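Local coordinates for protein beta-galactosidase (Bacillus circulans subsp. alkalophilus, PDB 3TTY) that hydrolyses terminal beta-galactosidic bonds and binds galactose in a pocket of its TIM-barrel domain, at residues Thr287-Asn292 with Asn425-Tyr430; Ala334-Ala339 with Phe631-Asn636; Asp615-Ala620 with Glu638-Asp643. One frame throughout, in Å; residues are numbered along the deposited sequence.

Contact 1 of 3, residues Thr287-Asn292 with Asn425-Tyr430; sequences TAMAHN and NEVHKY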
loop_
_atom_site.group_PDB
_atom_site.type_symbol
_atom_site.label_atom_id
_atom_site.label_comp_id
_atom_site.label_asym_id
_atom_site.label_seq_id
_atom_site.Cartn_x
_atom_site.Cartn_y
_atom_site.Cartn_z
ATOM N N THR A 287 10.417 -19.791 16.772
ATOM C CA THR A 287 11.441 -20.515 16.026
ATOM C C THR A 287 11.587 -21.949 16.564
ATOM O O THR A 287 11.877 -22.873 15.810
ATOM C CB THR A 287 12.796 -19.731 15.814
ATOM O OG1 THR A 287 13.906 -20.454 16.375
ATOM C CG2 THR A 287 12.738 -18.344 16.367
ATOM N N ALA A 288 11.317 -22.150 17.849
ATOM C CA ALA A 288 11.269 -23.510 18.391
ATOM C C ALA A 288 10.134 -24.321 17.737
ATOM O O ALA A 288 10.303 -25.492 17.367
ATOM C CB ALA A 288 11.095 -23.473 19.913
ATOM N N MET A 289 8.972 -23.694 17.596
ATOM C CA MET A 289 7.842 -24.339 16.938
ATOM C C MET A 289 8.182 -24.716 15.486
ATOM O O MET A 289 7.751 -25.764 14.995
ATOM C CB MET A 289 6.587 -23.450 17.002
ATOM C CG MET A 289 5.303 -24.180 16.612
ATOM S SD MET A 289 3.830 -23.148 16.632
ATOM C CE MET A 289 4.321 -21.822 15.530
ATOM N N ALA A 290 8.968 -23.879 14.812
ATOM C CA ALA A 290 9.399 -24.186 13.442
ATOM C C ALA A 290 10.377 -25.378 13.336
ATOM O O ALA A 290 10.211 -26.248 12.476
ATOM C CB ALA A 290 9.968 -22.934 12.747
ATOM N N HIS A 291 11.393 -25.421 14.198
ATOM C CA HIS A 291 12.288 -26.571 14.221
ATOM C C HIS A 291 11.436 -27.797 14.507
ATOM O O HIS A 291 11.598 -28.855 13.889
ATOM C CB HIS A 291 13.336 -26.460 15.334
ATOM C CG HIS A 291 14.335 -25.355 15.156
ATOM N ND1 HIS A 291 15.201 -25.291 14.087
ATOM C CD2 HIS A 291 14.642 -24.300 15.951
ATOM C CE1 HIS A 291 15.978 -24.229 14.215
ATOM N NE2 HIS A 291 15.659 -23.614 15.340
ATOM N N ASN A 292 10.543 -27.644 15.484
ATOM C CA ASN A 292 9.648 -28.716 15.893
ATOM C C ASN A 292 8.868 -29.262 14.702
ATOM O O ASN A 292 8.851 -30.464 14.456
ATOM C CB ASN A 292 8.686 -28.208 16.963
ATOM C CG ASN A 292 8.114 -29.326 17.817
ATOM O OD1 ASN A 292 7.686 -30.371 17.307
ATOM N ND2 ASN A 292 8.102 -29.110 19.126
ATOM N N ASN A 425 -0.796 -17.822 14.083
ATOM C CA ASN A 425 -0.780 -17.149 15.385
ATOM C C ASN A 425 -1.528 -17.969 16.446
ATOM O O ASN A 425 -1.042 -18.144 17.567
ATOM C CB ASN A 425 -1.363 -15.727 15.311
ATOM C CG ASN A 425 -0.370 -14.704 14.750
ATOM O OD1 ASN A 425 -0.733 -13.555 14.479
ATOM N ND2 ASN A 425 0.882 -15.119 14.565
ATOM N N GLU A 426 -2.714 -18.460 16.089
ATOM C CA GLU A 426 -3.502 -19.294 16.995
ATOM C C GLU A 426 -2.777 -20.585 17.333
ATOM O O GLU A 426 -2.713 -20.962 18.494
ATOM C CB GLU A 426 -4.888 -19.593 16.421
ATOM C CG GLU A 426 -5.704 -18.353 16.146
ATOM C CD GLU A 426 -5.961 -17.528 17.402
ATOM O OE1 GLU A 426 -6.505 -18.069 18.396
ATOM O OE2 GLU A 426 -5.612 -16.329 17.396
ATOM N N VAL A 427 -2.218 -21.260 16.332
ATOM C CA VAL A 427 -1.489 -22.492 16.614
ATOM C C VAL A 427 -0.354 -22.199 17.603
ATOM O O VAL A 427 -0.140 -22.946 18.558
ATOM C CB VAL A 427 -0.936 -23.177 15.332
ATOM C CG1 VAL A 427 0.013 -24.312 15.701
ATOM C CG2 VAL A 427 -2.071 -23.725 14.468
ATOM N N HIS A 428 0.350 -21.090 17.382
ATOM C CA HIS A 428 1.441 -20.680 18.260
ATOM C C HIS A 428 0.998 -20.323 19.689
ATOM O O HIS A 428 1.734 -20.568 20.642
ATOM C CB HIS A 428 2.237 -19.522 17.635
ATOM C CG HIS A 428 3.354 -19.020 18.500
ATOM N ND1 HIS A 428 3.382 -17.743 19.020
ATOM C CD2 HIS A 428 4.480 -19.633 18.949
ATOM C CE1 HIS A 428 4.471 -17.589 19.750
ATOM N NE2 HIS A 428 5.153 -18.723 19.721
ATOM N N LYS A 429 -0.189 -19.747 19.852
ATOM C CA LYS A 429 -0.654 -19.407 21.202
ATOM C C LYS A 429 -0.694 -20.658 22.066
ATOM O O LYS A 429 -0.391 -20.608 23.260
ATOM C CB LYS A 429 -2.031 -18.743 21.184
ATOM C CG LYS A 429 -2.034 -17.330 20.639
ATOM C CD LYS A 429 -3.452 -16.804 20.502
ATOM C CE LYS A 429 -3.439 -15.354 20.057
ATOM N NZ LYS A 429 -4.770 -14.907 19.620
ATOM N N TYR A 430 -1.063 -21.783 21.458
ATOM C CA TYR A 430 -1.149 -23.040 22.194
ATOM C C TYR A 430 0.237 -23.634 22.397
ATOM O O TYR A 430 0.548 -24.158 23.469
ATOM C CB TYR A 430 -2.092 -24.037 21.497
ATOM C CG TYR A 430 -3.551 -23.752 21.797
ATOM C CD1 TYR A 430 -4.200 -24.366 22.869
ATOM C CD2 TYR A 430 -4.267 -22.839 21.041
ATOM C CE1 TYR A 430 -5.526 -24.077 23.164
ATOM C CE2 TYR A 430 -5.584 -22.553 21.325
ATOM C CZ TYR A 430 -6.214 -23.176 22.380
ATOM O OH TYR A 430 -7.535 -22.877 22.652
#
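Met289 reaches from one helix across to His428 on the other, and its last two atoms make nearly the whole contact. The chain runs straight out, with CG anti to the backbone N (chi1 -167°), and then bends at chi3 (56°), which turns the methyl CE aside so that it settles against His428. CE lies 3.8 Å from His428 CB and 4.1 Å from His428 CD2, approaching the imidazole obliquely. The sulfur stands at the rim of that ring, its direction 85° from the ring normal and Met289 SD 5.3 Å from the centroid of the His428 ring, so this is a distant Met-aromatic edge contact. SD also packs 3.8 Å from His428 CA and touches Val427 CG1, 4.1 Å away. No hydrogen bond joins the two segments; the polar end of the imidazole is engaged nearby, where NE2 is hydrogen-bonded to Ser285. With an alanine here the two helices would probably lose their main bridge, a gap opening between them and the His428 ring and Val427 methyl being left without their apolar neighbour. The two backbones stay 7.5 Å apart at their closest CA atoms, Met289 and His428, bridged mainly by the methionine side chain. Such helix-to-helix packing joins helix 284-296, an outer helix of the TIM barrel, to helix 423-435 of the trimerisation domain.

Contact 2 of 3, residues Ala334-Ala339 with Phe631-Asn636; sequences AVAHGA and FVMNHN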
loop_
_atom_site.group_PDB
_atom_site.type_symbol
_atom_site.label_atom_id
_atom_site.label_comp_id
_atom_site.label_asym_id
_atom_site.label_seq_id
_atom_site.Cartn_x
_atom_site.Cartn_y
_atom_site.Cartn_z
ATOM N N ALA A 334 18.163 -25.371 17.667
ATOM C CA ALA A 334 17.854 -26.262 16.561
ATOM C C ALA A 334 18.136 -27.712 16.948
ATOM O O ALA A 334 17.284 -28.592 16.776
ATOM C CB ALA A 334 18.627 -25.879 15.333
ATOM N N VAL A 335 19.323 -27.960 17.490
ATOM C CA VAL A 335 19.697 -29.315 17.864
ATOM C C VAL A 335 18.699 -29.892 18.866
ATOM O O VAL A 335 18.289 -31.050 18.760
ATOM C CB VAL A 335 21.118 -29.364 18.459
ATOM C CG1 VAL A 335 21.468 -30.793 18.882
ATOM C CG2 VAL A 335 22.130 -28.813 17.454
ATOM N N ALA A 336 18.308 -29.062 19.830
ATOM C CA ALA A 336 17.352 -29.427 20.869
ATOM C C ALA A 336 16.035 -29.937 20.277
ATOM O O ALA A 336 15.328 -30.729 20.902
ATOM C CB ALA A 336 17.082 -28.222 21.759
ATOM N N HIS A 337 15.700 -29.475 19.075
ATOM C CA HIS A 337 14.427 -29.848 18.473
ATOM C C HIS A 337 14.528 -30.878 17.363
ATOM O O HIS A 337 13.530 -31.195 16.727
ATOM C CB HIS A 337 13.632 -28.615 18.048
ATOM C CG HIS A 337 13.198 -27.776 19.208
ATOM N ND1 HIS A 337 12.168 -28.145 20.045
ATOM C CD2 HIS A 337 13.687 -26.616 19.702
ATOM C CE1 HIS A 337 12.024 -27.234 20.990
ATOM N NE2 HIS A 337 12.931 -26.294 20.802
ATOM N N GLY A 338 15.716 -31.442 17.167
ATOM C CA GLY A 338 15.861 -32.568 16.262
ATOM C C GLY A 338 16.935 -32.410 15.207
ATOM O O GLY A 338 17.163 -33.314 14.416
ATOM N N ALA A 339 17.604 -31.265 15.186
ATOM C CA ALA A 339 18.639 -31.021 14.181
ATOM C C ALA A 339 19.906 -31.827 14.466
ATOM O O ALA A 339 20.419 -31.808 15.578
ATOM C CB ALA A 339 18.961 -29.526 14.097
ATOM N N PHE A 631 18.044 -30.201 26.953
ATOM C CA PHE A 631 18.637 -28.989 26.424
ATOM C C PHE A 631 18.094 -27.793 27.189
ATOM O O PHE A 631 16.904 -27.481 27.112
ATOM C CB PHE A 631 18.355 -28.869 24.922
ATOM C CG PHE A 631 19.069 -29.909 24.092
ATOM C CD1 PHE A 631 20.191 -29.575 23.343
ATOM C CD2 PHE A 631 18.624 -31.222 24.072
ATOM C CE1 PHE A 631 20.858 -30.530 22.597
ATOM C CE2 PHE A 631 19.281 -32.184 23.317
ATOM C CZ PHE A 631 20.405 -31.837 22.577
ATOM N N VAL A 632 18.963 -27.134 27.948
ATOM C CA VAL A 632 18.559 -25.969 28.716
ATOM C C VAL A 632 19.137 -24.731 28.071
ATOM O O VAL A 632 20.343 -24.640 27.847
ATOM C CB VAL A 632 19.036 -26.034 30.163
ATOM C CG1 VAL A 632 18.461 -24.867 30.954
ATOM C CG2 VAL A 632 18.640 -27.359 30.782
ATOM N N MET A 633 18.265 -23.775 27.770
ATOM C CA MET A 633 18.649 -22.645 26.945
ATOM C C MET A 633 18.114 -21.365 27.531
ATOM O O MET A 633 16.907 -21.153 27.606
ATOM C CB MET A 633 18.187 -22.875 25.512
ATOM C CG MET A 633 18.828 -24.151 24.944
ATOM S SD MET A 633 18.021 -24.882 23.526
ATOM C CE MET A 633 16.451 -25.410 24.225
ATOM N N ASN A 634 19.032 -20.518 27.971
ATOM C CA ASN A 634 18.665 -19.274 28.614
ATOM C C ASN A 634 18.651 -18.137 27.621
ATOM O O ASN A 634 19.701 -17.637 27.254
ATOM C CB ASN A 634 19.646 -18.951 29.741
ATOM C CG ASN A 634 19.291 -17.677 30.466
ATOM O OD1 ASN A 634 18.214 -17.106 30.252
ATOM N ND2 ASN A 634 20.189 -17.220 31.338
ATOM N N HIS A 635 17.462 -17.725 27.197
ATOM C CA HIS A 635 17.325 -16.622 26.251
ATOM C C HIS A 635 17.497 -15.236 26.885
ATOM O O HIS A 635 17.641 -14.236 26.173
ATOM C CB HIS A 635 15.975 -16.713 25.528
ATOM C CG HIS A 635 15.792 -17.984 24.751
ATOM N ND1 HIS A 635 16.357 -18.183 23.511
ATOM C CD2 HIS A 635 15.105 -19.115 25.037
ATOM C CE1 HIS A 635 16.030 -19.383 23.067
ATOM N NE2 HIS A 635 15.271 -19.971 23.974
ATOM N N ASN A 636 17.479 -15.176 28.216
ATOM C CA ASN A 636 17.633 -13.903 28.928
ATOM C C ASN A 636 19.041 -13.325 28.816
ATOM O O ASN A 636 20.015 -14.066 28.685
ATOM C CB ASN A 636 17.271 -14.056 30.408
ATOM C CG ASN A 636 15.894 -14.624 30.612
ATOM O OD1 ASN A 636 14.902 -13.896 30.591
ATOM N ND2 ASN A 636 15.819 -15.931 30.822
#
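The small bump of Ala336 packs over the face and CB of Phe631 and against the thioether end, SD and CE, of Met633. Ala336 CB is 3.5 Å from Phe631 CB, a tight approach, while its CA sits over the middle of the aromatic ring, 3.7 Å from the centroid and only 13° off the normal, a CH-pi contact on one face. The ring thus lies flat against the last turn of the helix. With CG beside its own backbone N (chi1 -68°), Phe631 swings the ring along the helix as far as Val335, whose CG1 meets Phe631 CE1 at 3.8 Å, the two side chains crossing at about a right angle. Met633, the next residue of the strand to point toward the helix, curls at chi3 so that its CE rests 3.8 Å from Ala336 CB. The alanine methyl is therefore held in a hollow made by the phenylalanine and the methionine. Beyond it the helix closes in a Schellman motif, with Gly338 as C-prime residue. Helix 326-336 thereby leads into the last barrel strand, 339-344, while strand 627-634, between strands 617-624 and 669-674, presses its Phe631 and Met633 face on the helix end.

Contact 3 of 3, residues Asp615-Ala620 with Glu638-Asp643; sequences DGVEVA and EEMTFD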
loop_
_atom_site.group_PDB
_atom_site.type_symbol
_atom_site.label_atom_id
_atom_site.label_comp_id
_atom_site.label_asym_id
_atom_site.label_seq_id
_atom_site.Cartn_x
_atom_site.Cartn_y
_atom_site.Cartn_z
ATOM N N ASP A 615 11.346 -17.637 33.547
ATOM C CA ASP A 615 10.850 -17.196 32.253
ATOM C C ASP A 615 12.008 -17.016 31.284
ATOM O O ASP A 615 13.018 -16.399 31.619
ATOM C CB ASP A 615 10.068 -15.882 32.377
ATOM C CG ASP A 615 8.774 -16.037 33.164
ATOM O OD1 ASP A 615 8.402 -17.193 33.482
ATOM O OD2 ASP A 615 8.126 -15.004 33.458
ATOM N N GLY A 616 11.859 -17.564 30.084
ATOM C CA GLY A 616 12.855 -17.391 29.046
ATOM C C GLY A 616 13.950 -18.433 29.089
ATOM O O GLY A 616 14.903 -18.362 28.329
ATOM N N VAL A 617 13.823 -19.394 29.993
ATOM C CA VAL A 617 14.771 -20.492 30.035
ATOM C C VAL A 617 14.083 -21.713 29.452
ATOM O O VAL A 617 13.295 -22.386 30.116
ATOM C CB VAL A 617 15.269 -20.786 31.464
ATOM C CG1 VAL A 617 16.144 -22.048 31.479
ATOM C CG2 VAL A 617 16.024 -19.583 32.015
ATOM N N GLU A 618 14.381 -21.987 28.195
ATOM C CA GLU A 618 13.706 -23.047 27.481
ATOM C C GLU A 618 14.313 -24.406 27.795
ATOM O O GLU A 618 15.537 -24.570 27.815
ATOM C CB GLU A 618 13.766 -22.771 25.983
ATOM C CG GLU A 618 13.280 -23.915 25.120
ATOM C CD GLU A 618 13.492 -23.634 23.652
ATOM O OE1 GLU A 618 14.034 -22.556 23.329
ATOM O OE2 GLU A 618 13.136 -24.498 22.828
ATOM N N VAL A 619 13.454 -25.383 28.052
ATOM C CA VAL A 619 13.929 -26.742 28.205
ATOM C C VAL A 619 13.243 -27.694 27.224
ATOM O O VAL A 619 12.020 -27.700 27.107
ATOM C CB VAL A 619 13.737 -27.245 29.641
ATOM C CG1 VAL A 619 14.368 -28.619 29.798
ATOM C CG2 VAL A 619 14.335 -26.255 30.631
ATOM N N ALA A 620 14.036 -28.499 26.528
ATOM C CA ALA A 620 13.491 -29.472 25.598
ATOM C C ALA A 620 14.298 -30.754 25.678
ATOM O O ALA A 620 15.459 -30.740 26.081
ATOM C CB ALA A 620 13.494 -28.918 24.180
ATOM N N GLU A 638 20.507 -12.073 31.145
ATOM C CA GLU A 638 21.005 -12.141 32.512
ATOM C C GLU A 638 21.183 -13.596 32.937
ATOM O O GLU A 638 20.472 -14.487 32.464
ATOM C CB GLU A 638 20.038 -11.433 33.473
ATOM C CG GLU A 638 19.642 -10.000 33.056
ATOM C CD GLU A 638 18.248 -9.916 32.420
ATOM O OE1 GLU A 638 17.387 -10.781 32.718
ATOM O OE2 GLU A 638 18.013 -8.975 31.621
ATOM N N GLU A 639 22.147 -13.832 33.818
ATOM C CA GLU A 639 22.327 -15.136 34.451
ATOM C C GLU A 639 21.042 -15.586 35.152
ATOM O O GLU A 639 20.311 -14.769 35.720
ATOM C CB GLU A 639 23.462 -15.045 35.469
ATOM C CG GLU A 639 23.897 -16.364 36.060
ATOM C CD GLU A 639 25.014 -16.184 37.074
ATOM O OE1 GLU A 639 26.186 -16.491 36.743
ATOM O OE2 GLU A 639 24.712 -15.725 38.202
ATOM N N MET A 640 20.775 -16.888 35.132
ATOM C CA MET A 640 19.532 -17.413 35.684
ATOM C C MET A 640 19.792 -18.691 36.472
ATOM O O MET A 640 20.717 -19.440 36.156
ATOM C CB MET A 640 18.537 -17.686 34.550
ATOM C CG MET A 640 17.124 -17.193 34.810
ATOM S SD MET A 640 16.938 -15.412 34.716
ATOM C CE MET A 640 15.209 -15.231 35.144
ATOM N N THR A 641 18.977 -18.943 37.493
ATOM C CA THR A 641 19.136 -20.147 38.313
ATOM C C THR A 641 17.875 -21.010 38.335
ATOM O O THR A 641 16.760 -20.511 38.219
ATOM C CB THR A 641 19.583 -19.812 39.766
ATOM O OG1 THR A 641 18.484 -19.268 40.503
ATOM C CG2 THR A 641 20.711 -18.793 39.758
ATOM N N PHE A 642 18.056 -22.316 38.477
ATOM C CA PHE A 642 16.928 -23.230 38.439
ATOM C C PHE A 642 17.282 -24.525 39.140
ATOM O O PHE A 642 18.451 -24.903 39.209
ATOM C CB PHE A 642 16.529 -23.525 36.984
ATOM C CG PHE A 642 17.590 -24.258 36.193
ATOM C CD1 PHE A 642 18.609 -23.559 35.555
ATOM C CD2 PHE A 642 17.571 -25.643 36.089
ATOM C CE1 PHE A 642 19.589 -24.234 34.827
ATOM C CE2 PHE A 642 18.545 -26.327 35.351
ATOM C CZ PHE A 642 19.554 -25.621 34.723
ATOM N N ASP A 643 16.264 -25.206 39.657
ATOM C CA ASP A 643 16.456 -26.519 40.248
ATOM C C ASP A 643 16.600 -27.520 39.113
ATOM O O ASP A 643 15.698 -27.675 38.288
ATOM C CB ASP A 643 15.283 -26.874 41.169
ATOM C CG ASP A 643 15.460 -28.216 41.870
ATOM O OD1 ASP A 643 16.566 -28.799 41.837
ATOM O OD2 ASP A 643 14.477 -28.690 42.476
#
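The nearest CA atoms, of Val617 and Met640, are 8.0 Å apart, and no hydrogen bond passes between the two backbones, so the strands meet through side chains and not as partners in one sheet. Val617 and Met640 both point toward the opposite segment and cross obliquely. The touching branch of the valine is CG2, which lies 3.8 Å from Met640 CG and 4.0 Å from Met640 CB: the near part of the methionine, not its sulfur, rests on the methyl. Val617 CG1 stands anti to the backbone N (chi1 174°), which leaves CG2 as the branch facing the methionine. Met640 then bends at chi2 (73°) and carries its CE toward the loop, 4.3 Å from Asp615 O. That carbonyl is already hydrogen-bonded to Asn636 ND2. In the fold, Val617 begins an outermost strand, 617-624, of the five-stranded antiparallel sheet of the C-terminal domain, whereas Met640 begins strand 640-643, paired separately with strand 661-664 in a two-stranded antiparallel sheet; the contact packs one sheet against the other in this all-beta domain. Phe642, two residues on from Met640, points toward 615-620 without touching it and packs on Ile664. Val617 leans on Val632 and Asn634 of the adjacent strand, while Asn634 touches Met640 as well. The loop end at Asp615 is exposed.

How the contacts relate
Contacts 1 and 2 are buried and use neighbouring outer helices of the barrel, 284-296 and 326-336, to meet the trimerisation and C-terminal domains respectively; contact 3 lies farther out, about 25 Å from the chain centre to its own, is partly exposed, and stays within the C-terminal domain. None has a hydrogen bond across its segments. Contact 1 is a methionine against a histidine and a valine, contact 2 is aromatic and close-fitting, and contact 3 is apolar, a valine methyl against the CB and CG of a methionine. Contacts 2 and 3 are tied by polar links, His337 NE2 lying 2.7 Å from Glu618 OE2, and by neighbouring strands, 617-624 and 627-634; contact 1 joins them by packing, His291 lying on Ala334 and His337.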